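Local coordinates for protein mandelate racemase/muconate lactonizing enzyme (Roseovarius nubinhibens, PDB 2QDD) that is of unknown function but, as a magnesium-dependent enolase-superfamily member of the mandelate racemase/muconate lactonizing enzyme family, probably acts on a carboxylate substrate, at residues E130-V135 against L344-S349; R84-V89 against A110-L115. All blocks are in the same frame, centred on the assembly; numbering follows the deposited sequence.

Interaction 1: E130-V135 against L344-S349; sequences EAATPV and LATPPS
The carbonyl oxygen Ala345 O takes a nearly straight bond from Val135 N at 2.8 Å, with 175° at the hydrogen. The donor stands tilted from the carbonyl plane. The CA-H of Pro134 approaches the same oxygen, with CA at 3.5 Å, a weaker CA-H...O contact that adds to the N-H bond. The return bond runs from Ala345 N to Val135 O at 2.9 Å. Together they make Val135 and Ala345 an antiparallel hydrogen-bonded pair. It sits at the start of the first strand of the barrel domain, 135-141. The short strand 344-345 thus pairs, from late in the chain, with a barrel of the enolase-superfamily type. Leu344 CA also comes up to Val135 O, a second CA-H...O contact, this time from the 344-349 segment to the 130-135 segment. Leu344 flanks the pair with its side chain too: CD2 lies against the Pro134-Val135 peptide, 3.8 Å from Val135 C, with Pro134 CB a little further off.

Toward Ser349 no further hydrogen bond joins the segments, and methyl and ring carbons meet carbonyl oxygens. An inverse gamma turn centred on Ala132 turns its methyl toward the other segment. Thr346 puts CG2 anti to its own N, and this methyl rests 3.4 Å from Ala132 O. The ring of Pro347 meets the turn with two atoms: CG faces Ala132 CB at 4.1 Å, and CD comes to 3.5 Å from Thr133 O. The ring also touches Trp124 and, on helix 300-311, Leu307, His308 and Ala311. A glycine in its place would probably open a gap between Ala132, Trp124 and that helix, and leave the loop freer to turn. At the far end Ser349 OG reaches the methyl carbon Ala132 CB, 3.6 Å away.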
ATOM      1  N   GLU A 130     -32.047 -20.425  15.520  1.00 38.87           N
ATOM      2  CA  GLU A 130     -32.910 -20.703  16.676  1.00 46.98           C
ATOM      3  C   GLU A 130     -34.332 -21.107  16.307  1.00 43.51           C
ATOM      4  O   GLU A 130     -34.999 -21.806  17.069  1.00 46.14           O
ATOM      5  CB  GLU A 130     -32.953 -19.513  17.644  1.00 47.36           C
ATOM      6  CG  GLU A 130     -33.436 -18.186  17.059  1.00 56.51           C
ATOM      7  CD  GLU A 130     -33.965 -17.223  18.119  1.00 60.64           C
ATOM      8  OE1 GLU A 130     -33.967 -16.001  17.854  1.00 68.77           O
ATOM      9  OE2 GLU A 130     -34.380 -17.682  19.210  1.00 65.66           O
ATOM     10  N   ALA A 131     -34.792 -20.644  15.148  1.00 40.67           N
ATOM     11  CA  ALA A 131     -36.199 -20.705  14.787  1.00 39.88           C
ATOM     12  C   ALA A 131     -36.335 -20.749  13.272  1.00 39.39           C
ATOM     13  O   ALA A 131     -35.431 -20.324  12.552  1.00 37.13           O
ATOM     14  CB  ALA A 131     -36.946 -19.500  15.353  1.00 42.32           C
ATOM     15  N   ALA A 132     -37.472 -21.254  12.795  1.00 39.83           N
ATOM     16  CA  ALA A 132     -37.890 -21.073  11.410  1.00 38.04           C
ATOM     17  C   ALA A 132     -38.350 -19.636  11.178  1.00 40.39           C
ATOM     18  O   ALA A 132     -39.551 -19.357  11.082  1.00 48.26           O
ATOM     19  CB  ALA A 132     -38.995 -22.065  11.052  1.00 36.68           C
ATOM     20  N   THR A 133     -37.379 -18.727  11.098  1.00 42.19           N
ATOM     21  CA  THR A 133     -37.633 -17.294  10.998  1.00 41.58           C
ATOM     22  C   THR A 133     -38.264 -16.982   9.642  1.00 42.15           C
ATOM     23  O   THR A 133     -37.739 -17.403   8.610  1.00 42.63           O
ATOM     24  CB  THR A 133     -36.326 -16.484  11.197  1.00 40.48           C
ATOM     25  OG1 THR A 133     -35.785 -16.766  12.493  1.00 41.80           O
ATOM     26  CG2 THR A 133     -36.574 -14.987  11.090  1.00 38.35           C
ATOM     27  N   PRO A 134     -39.418 -16.287   9.649  1.00 44.53           N
ATOM     28  CA  PRO A 134     -40.010 -15.757   8.421  1.00 41.90           C
ATOM     29  C   PRO A 134     -39.128 -14.700   7.754  1.00 39.63           C
ATOM     30  O   PRO A 134     -38.742 -13.715   8.384  1.00 38.34           O
ATOM     31  CB  PRO A 134     -41.339 -15.154   8.895  1.00 45.14           C
ATOM     32  CG  PRO A 134     -41.162 -14.914  10.353  1.00 46.38           C
ATOM     33  CD  PRO A 134     -40.246 -15.992  10.833  1.00 44.83           C
ATOM     34  N   VAL A 135     -38.808 -14.928   6.485  1.00 38.37           N
ATOM     35  CA  VAL A 135     -37.837 -14.112   5.765  1.00 35.42           C
ATOM     36  C   VAL A 135     -38.593 -13.239   4.766  1.00 34.01           C
ATOM     37  O   VAL A 135     -39.364 -13.762   3.959  1.00 32.68           O
ATOM     38  CB  VAL A 135     -36.772 -14.997   5.041  1.00 35.51           C
ATOM     39  CG1 VAL A 135     -35.797 -14.141   4.231  1.00 29.42           C
ATOM     40  CG2 VAL A 135     -36.000 -15.844   6.055  1.00 33.54           C
ATOM     41  N   LEU A 344     -43.710 -12.510   3.105  1.00 38.36           N
ATOM     42  CA  LEU A 344     -42.822 -13.308   3.958  1.00 36.16           C
ATOM     43  C   LEU A 344     -42.850 -14.784   3.564  1.00 38.55           C
ATOM     44  O   LEU A 344     -43.880 -15.290   3.107  1.00 37.81           O
ATOM     45  CB  LEU A 344     -43.214 -13.174   5.436  1.00 37.60           C
ATOM     46  CG  LEU A 344     -43.005 -11.846   6.179  1.00 35.99           C
ATOM     47  CD1 LEU A 344     -43.856 -11.809   7.437  1.00 38.56           C
ATOM     48  CD2 LEU A 344     -41.556 -11.636   6.544  1.00 26.39           C
ATOM     49  N   ALA A 345     -41.718 -15.467   3.749  1.00 35.24           N
ATOM     50  CA  ALA A 345     -41.638 -16.916   3.564  1.00 33.95           C
ATOM     51  C   ALA A 345     -40.911 -17.597   4.713  1.00 32.51           C
ATOM     52  O   ALA A 345     -39.901 -17.103   5.199  1.00 32.94           O
ATOM     53  CB  ALA A 345     -40.974 -17.262   2.240  1.00 36.51           C
ATOM     54  N   THR A 346     -41.448 -18.737   5.137  1.00 33.00           N
ATOM     55  CA  THR A 346     -40.959 -19.474   6.300  1.00 35.46           C
ATOM     56  C   THR A 346     -40.445 -20.803   5.760  1.00 34.50           C
ATOM     57  O   THR A 346     -41.107 -21.413   4.917  1.00 34.23           O
ATOM     58  CB  THR A 346     -42.115 -19.725   7.317  1.00 37.18           C
ATOM     59  OG1 THR A 346     -42.694 -18.474   7.713  1.00 43.30           O
ATOM     60  CG2 THR A 346     -41.629 -20.447   8.562  1.00 38.73           C
ATOM     61  N   PRO A 347     -39.253 -21.247   6.216  1.00 38.29           N
ATOM     62  CA  PRO A 347     -38.806 -22.588   5.837  1.00 35.91           C
ATOM     63  C   PRO A 347     -39.577 -23.652   6.623  1.00 37.29           C
ATOM     64  O   PRO A 347     -40.069 -23.360   7.710  1.00 37.59           O
ATOM     65  CB  PRO A 347     -37.327 -22.582   6.234  1.00 35.82           C
ATOM     66  CG  PRO A 347     -37.246 -21.623   7.373  1.00 30.13           C
ATOM     67  CD  PRO A 347     -38.271 -20.560   7.085  1.00 35.16           C
ATOM     68  N   PRO A 348     -39.706 -24.873   6.071  1.00 42.45           N
ATOM     69  CA  PRO A 348     -40.215 -26.032   6.818  1.00 42.35           C
ATOM     70  C   PRO A 348     -39.401 -26.378   8.067  1.00 45.43           C
ATOM     71  O   PRO A 348     -38.214 -26.048   8.147  1.00 44.85           O
ATOM     72  CB  PRO A 348     -40.118 -27.171   5.800  1.00 44.36           C
ATOM     73  CG  PRO A 348     -40.171 -26.494   4.475  1.00 43.11           C
ATOM     74  CD  PRO A 348     -39.418 -25.220   4.669  1.00 40.68           C
ATOM     75  N   SER A 349     -40.046 -27.041   9.027  1.00 44.37           N
ATOM     76  CA  SER A 349     -39.372 -27.527  10.233  1.00 42.16           C
ATOM     77  C   SER A 349     -39.267 -29.053  10.306  1.00 40.79           C
ATOM     78  O   SER A 349     -38.726 -29.599  11.271  1.00 44.65           O
ATOM     79  CB  SER A 349     -40.056 -26.973  11.476  1.00 43.25           C
ATOM     80  OG  SER A 349     -39.906 -25.566  11.531  1.00 47.22           O
TER

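Interaction 2: R84-V89 against A110-L115; sequences RSLDHV and ACWDIL
Leu86 lays its methyl CD1 over one face of the Trp112 indole. The methyl sits 3.6 Å from the centroid of the five-membered ring and 13° off the ring normal, a CH-pi contact. The leucine side chain crosses the tryptophan at about a right angle. Its other methyl, CD2, lies 3.6 Å from Trp112 CD1 and 3.7 Å from Cys111 CB. CD1 also meets Leu115 CD2 at 3.6 Å. One leucine therefore touches three residues of helix 101-119.

Two neighbours extend the contact. Val89, about one turn further along helix 86-96, sets CG1 at 4.1 Å from Cys111 SG. Leu115 has CG anti to its backbone N (chi1 -180°), which carries its methyls toward Arg84 and Leu86. Its CD1 meets the backbone oxygen Arg84 O and, at 4.0 Å, Arg84 CB at the aliphatic base of the side chain. The guanidinium leads away to a salt bridge with Asp82.

The two helices belong to the N-terminal domain of the enolase superfamily. Trp112 reaches past them: NE1 bonds Thr275 OG1 on helix 274-287, and this should help fix the tilt of the indole. Ser85 OG hydrogen-bonds Gly129 O and Gln125 OE1 of the second subunit.

No hydrogen bond joins the two segments, so their hold on each other depends on the fit of buried methyl groups, sulfur and indole.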
ATOM      1  N   ARG A  84     -23.237 -38.315   5.004  1.00 36.36           N
ATOM      2  CA  ARG A  84     -23.265 -37.578   6.267  1.00 34.46           C
ATOM      3  C   ARG A  84     -21.983 -36.776   6.482  1.00 36.48           C
ATOM      4  O   ARG A  84     -22.007 -35.726   7.130  1.00 35.43           O
ATOM      5  CB  ARG A  84     -23.484 -38.532   7.444  1.00 30.12           C
ATOM      6  CG  ARG A  84     -24.847 -39.226   7.444  1.00 31.56           C
ATOM      7  CD  ARG A  84     -24.918 -40.344   8.477  1.00 32.67           C
ATOM      8  NE  ARG A  84     -23.912 -41.379   8.236  1.00 38.71           N
ATOM      9  CZ  ARG A  84     -23.673 -42.410   9.042  1.00 43.17           C
ATOM     10  NH1 ARG A  84     -24.377 -42.578  10.158  1.00 41.57           N
ATOM     11  NH2 ARG A  84     -22.720 -43.281   8.728  1.00 36.18           N
ATOM     12  N   SER A  85     -20.872 -37.289   5.950  1.00 31.68           N
ATOM     13  CA  SER A  85     -19.582 -36.608   6.000  1.00 34.56           C
ATOM     14  C   SER A  85     -19.490 -35.551   4.902  1.00 33.69           C
ATOM     15  O   SER A  85     -18.928 -35.803   3.837  1.00 34.44           O
ATOM     16  CB  SER A  85     -18.444 -37.621   5.852  1.00 35.72           C
ATOM     17  OG  SER A  85     -18.295 -38.402   7.027  1.00 36.90           O
ATOM     18  N   LEU A  86     -20.049 -34.373   5.175  1.00 33.76           N
ATOM     19  CA  LEU A  86     -20.395 -33.399   4.136  1.00 35.09           C
ATOM     20  C   LEU A  86     -19.193 -32.666   3.546  1.00 34.49           C
ATOM     21  O   LEU A  86     -19.109 -32.497   2.328  1.00 33.88           O
ATOM     22  CB  LEU A  86     -21.397 -32.379   4.668  1.00 32.94           C
ATOM     23  CG  LEU A  86     -22.856 -32.698   4.381  1.00 41.52           C
ATOM     24  CD1 LEU A  86     -23.720 -31.936   5.343  1.00 44.05           C
ATOM     25  CD2 LEU A  86     -23.189 -32.310   2.953  1.00 51.69           C
ATOM     26  N   ASP A  87     -18.273 -32.238   4.412  1.00 32.45           N
ATOM     27  CA  ASP A  87     -17.026 -31.624   3.976  1.00 30.66           C
ATOM     28  C   ASP A  87     -16.206 -32.587   3.127  1.00 32.27           C
ATOM     29  O   ASP A  87     -15.592 -32.175   2.145  1.00 36.91           O
ATOM     30  CB  ASP A  87     -16.204 -31.134   5.169  1.00 31.63           C
ATOM     31  CG  ASP A  87     -16.857 -29.970   5.903  1.00 45.41           C
ATOM     32  OD1 ASP A  87     -17.274 -28.986   5.251  1.00 54.37           O
ATOM     33  OD2 ASP A  87     -16.945 -30.033   7.146  1.00 57.24           O
ATOM     34  N   HIS A  88     -16.214 -33.866   3.503  1.00 31.69           N
ATOM     35  CA  HIS A  88     -15.537 -34.912   2.732  1.00 30.69           C
ATOM     36  C   HIS A  88     -16.127 -35.123   1.336  1.00 28.56           C
ATOM     37  O   HIS A  88     -15.385 -35.275   0.371  1.00 29.62           O
ATOM     38  CB  HIS A  88     -15.532 -36.231   3.500  1.00 30.53           C
ATOM     39  CG  HIS A  88     -15.056 -37.393   2.689  1.00 35.57           C
ATOM     40  ND1 HIS A  88     -13.731 -37.572   2.358  1.00 37.80           N
ATOM     41  CD2 HIS A  88     -15.727 -38.433   2.138  1.00 33.73           C
ATOM     42  CE1 HIS A  88     -13.605 -38.676   1.642  1.00 44.03           C
ATOM     43  NE2 HIS A  88     -14.801 -39.216   1.495  1.00 43.40           N
ATOM     44  N   VAL A  89     -17.457 -35.133   1.244  1.00 29.98           N
ATOM     45  CA  VAL A  89     -18.161 -35.230  -0.035  1.00 28.21           C
ATOM     46  C   VAL A  89     -17.775 -34.068  -0.958  1.00 30.39           C
ATOM     47  O   VAL A  89     -17.506 -34.280  -2.145  1.00 32.28           O
ATOM     48  CB  VAL A  89     -19.707 -35.323   0.174  1.00 28.99           C
ATOM     49  CG1 VAL A  89     -20.481 -35.083  -1.129  1.00 30.78           C
ATOM     50  CG2 VAL A  89     -20.077 -36.677   0.756  1.00 33.95           C
ATOM     51  N   ALA A 110     -28.646 -32.355  -1.679  1.00 29.17           N
ATOM     52  CA  ALA A 110     -29.255 -33.657  -1.432  1.00 30.56           C
ATOM     53  C   ALA A 110     -28.593 -34.421  -0.292  1.00 27.28           C
ATOM     54  O   ALA A 110     -29.257 -35.184   0.412  1.00 29.05           O
ATOM     55  CB  ALA A 110     -29.252 -34.481  -2.697  1.00 29.77           C
ATOM     56  N   CYS A 111     -27.290 -34.213  -0.108  1.00 29.10           N
ATOM     57  CA  CYS A 111     -26.574 -34.768   1.043  1.00 23.29           C
ATOM     58  C   CYS A 111     -26.943 -34.097   2.365  1.00 28.84           C
ATOM     59  O   CYS A 111     -26.975 -34.761   3.407  1.00 27.67           O
ATOM     60  CB  CYS A 111     -25.069 -34.691   0.825  1.00 28.67           C
ATOM     61  SG  CYS A 111     -24.423 -35.821  -0.423  1.00 41.01           S
ATOM     62  N   TRP A 112     -27.201 -32.786   2.321  1.00 27.77           N
ATOM     63  CA  TRP A 112     -27.715 -32.037   3.474  1.00 31.41           C
ATOM     64  C   TRP A 112     -29.099 -32.545   3.891  1.00 31.57           C
ATOM     65  O   TRP A 112     -29.356 -32.739   5.081  1.00 28.73           O
ATOM     66  CB  TRP A 112     -27.772 -30.525   3.179  1.00 31.00           C
ATOM     67  CG  TRP A 112     -26.499 -29.779   3.525  1.00 36.26           C
ATOM     68  CD1 TRP A 112     -25.474 -29.482   2.678  1.00 30.36           C
ATOM     69  CD2 TRP A 112     -26.128 -29.239   4.804  1.00 34.08           C
ATOM     70  NE1 TRP A 112     -24.484 -28.804   3.342  1.00 38.32           N
ATOM     71  CE2 TRP A 112     -24.858 -28.633   4.648  1.00 35.34           C
ATOM     72  CE3 TRP A 112     -26.740 -29.212   6.067  1.00 36.73           C
ATOM     73  CZ2 TRP A 112     -24.182 -28.011   5.707  1.00 34.83           C
ATOM     74  CZ3 TRP A 112     -26.069 -28.587   7.125  1.00 34.90           C
ATOM     75  CH2 TRP A 112     -24.803 -27.996   6.935  1.00 35.37           C
ATOM     76  N   ASP A 113     -29.969 -32.750   2.899  1.00 34.67           N
ATOM     77  CA  ASP A 113     -31.279 -33.395   3.059  1.00 33.96           C
ATOM     78  C   ASP A 113     -31.215 -34.741   3.790  1.00 33.49           C
ATOM     79  O   ASP A 113     -31.975 -34.962   4.731  1.00 35.18           O
ATOM     80  CB  ASP A 113     -31.938 -33.571   1.685  1.00 34.74           C
ATOM     81  CG  ASP A 113     -33.449 -33.796   1.763  1.00 40.64           C
ATOM     82  OD1 ASP A 113     -34.052 -33.681   2.857  1.00 43.75           O
ATOM     83  OD2 ASP A 113     -34.040 -34.084   0.702  1.00 34.18           O
ATOM     84  N   ILE A 114     -30.295 -35.611   3.366  1.00 34.55           N
ATOM     85  CA  ILE A 114     -30.053 -36.910   4.009  1.00 30.22           C
ATOM     86  C   ILE A 114     -29.587 -36.750   5.460  1.00 38.45           C
ATOM     87  O   ILE A 114     -30.136 -37.393   6.367  1.00 43.16           O
ATOM     88  CB  ILE A 114     -29.048 -37.781   3.195  1.00 28.92           C
ATOM     89  CG1 ILE A 114     -29.681 -38.245   1.878  1.00 32.15           C
ATOM     90  CG2 ILE A 114     -28.570 -38.999   3.998  1.00 27.02           C
ATOM     91  CD1 ILE A 114     -28.669 -38.636   0.810  1.00 25.67           C
ATOM     92  N   LEU A 115     -28.597 -35.882   5.673  1.00 37.45           N
ATOM     93  CA  LEU A 115     -28.082 -35.583   7.012  1.00 32.76           C
ATOM     94  C   LEU A 115     -29.155 -35.052   7.973  1.00 34.66           C
ATOM     95  O   LEU A 115     -29.194 -35.442   9.140  1.00 36.53           O
ATOM     96  CB  LEU A 115     -26.906 -34.602   6.949  1.00 31.48           C
ATOM     97  CG  LEU A 115     -26.318 -34.256   8.326  1.00 34.01           C
ATOM     98  CD1 LEU A 115     -25.496 -35.406   8.896  1.00 28.66           C
ATOM     99  CD2 LEU A 115     -25.541 -32.962   8.324  1.00 30.31           C
TER

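How the interactions relate
Interaction 2 is buried, whereas interaction 1 is only partly so and has several exposed residues. They hold different elements. Interaction 2 joins two helices of the N-terminal domain, and interaction 1 pairs the first barrel strand with a late segment of the chain. Their chemistry follows: backbone hydrogen bonds lead at the strand edge, while mostly apolar side chains, with no hydrogen bond, join the helical segments. Both lie away from the magnesium site. The centres of interaction 1 and interaction 2 are about 22 Å apart, and the two do not touch. The second subunit brings related parts together, since His88 of one copy packs on Glu130 of the other.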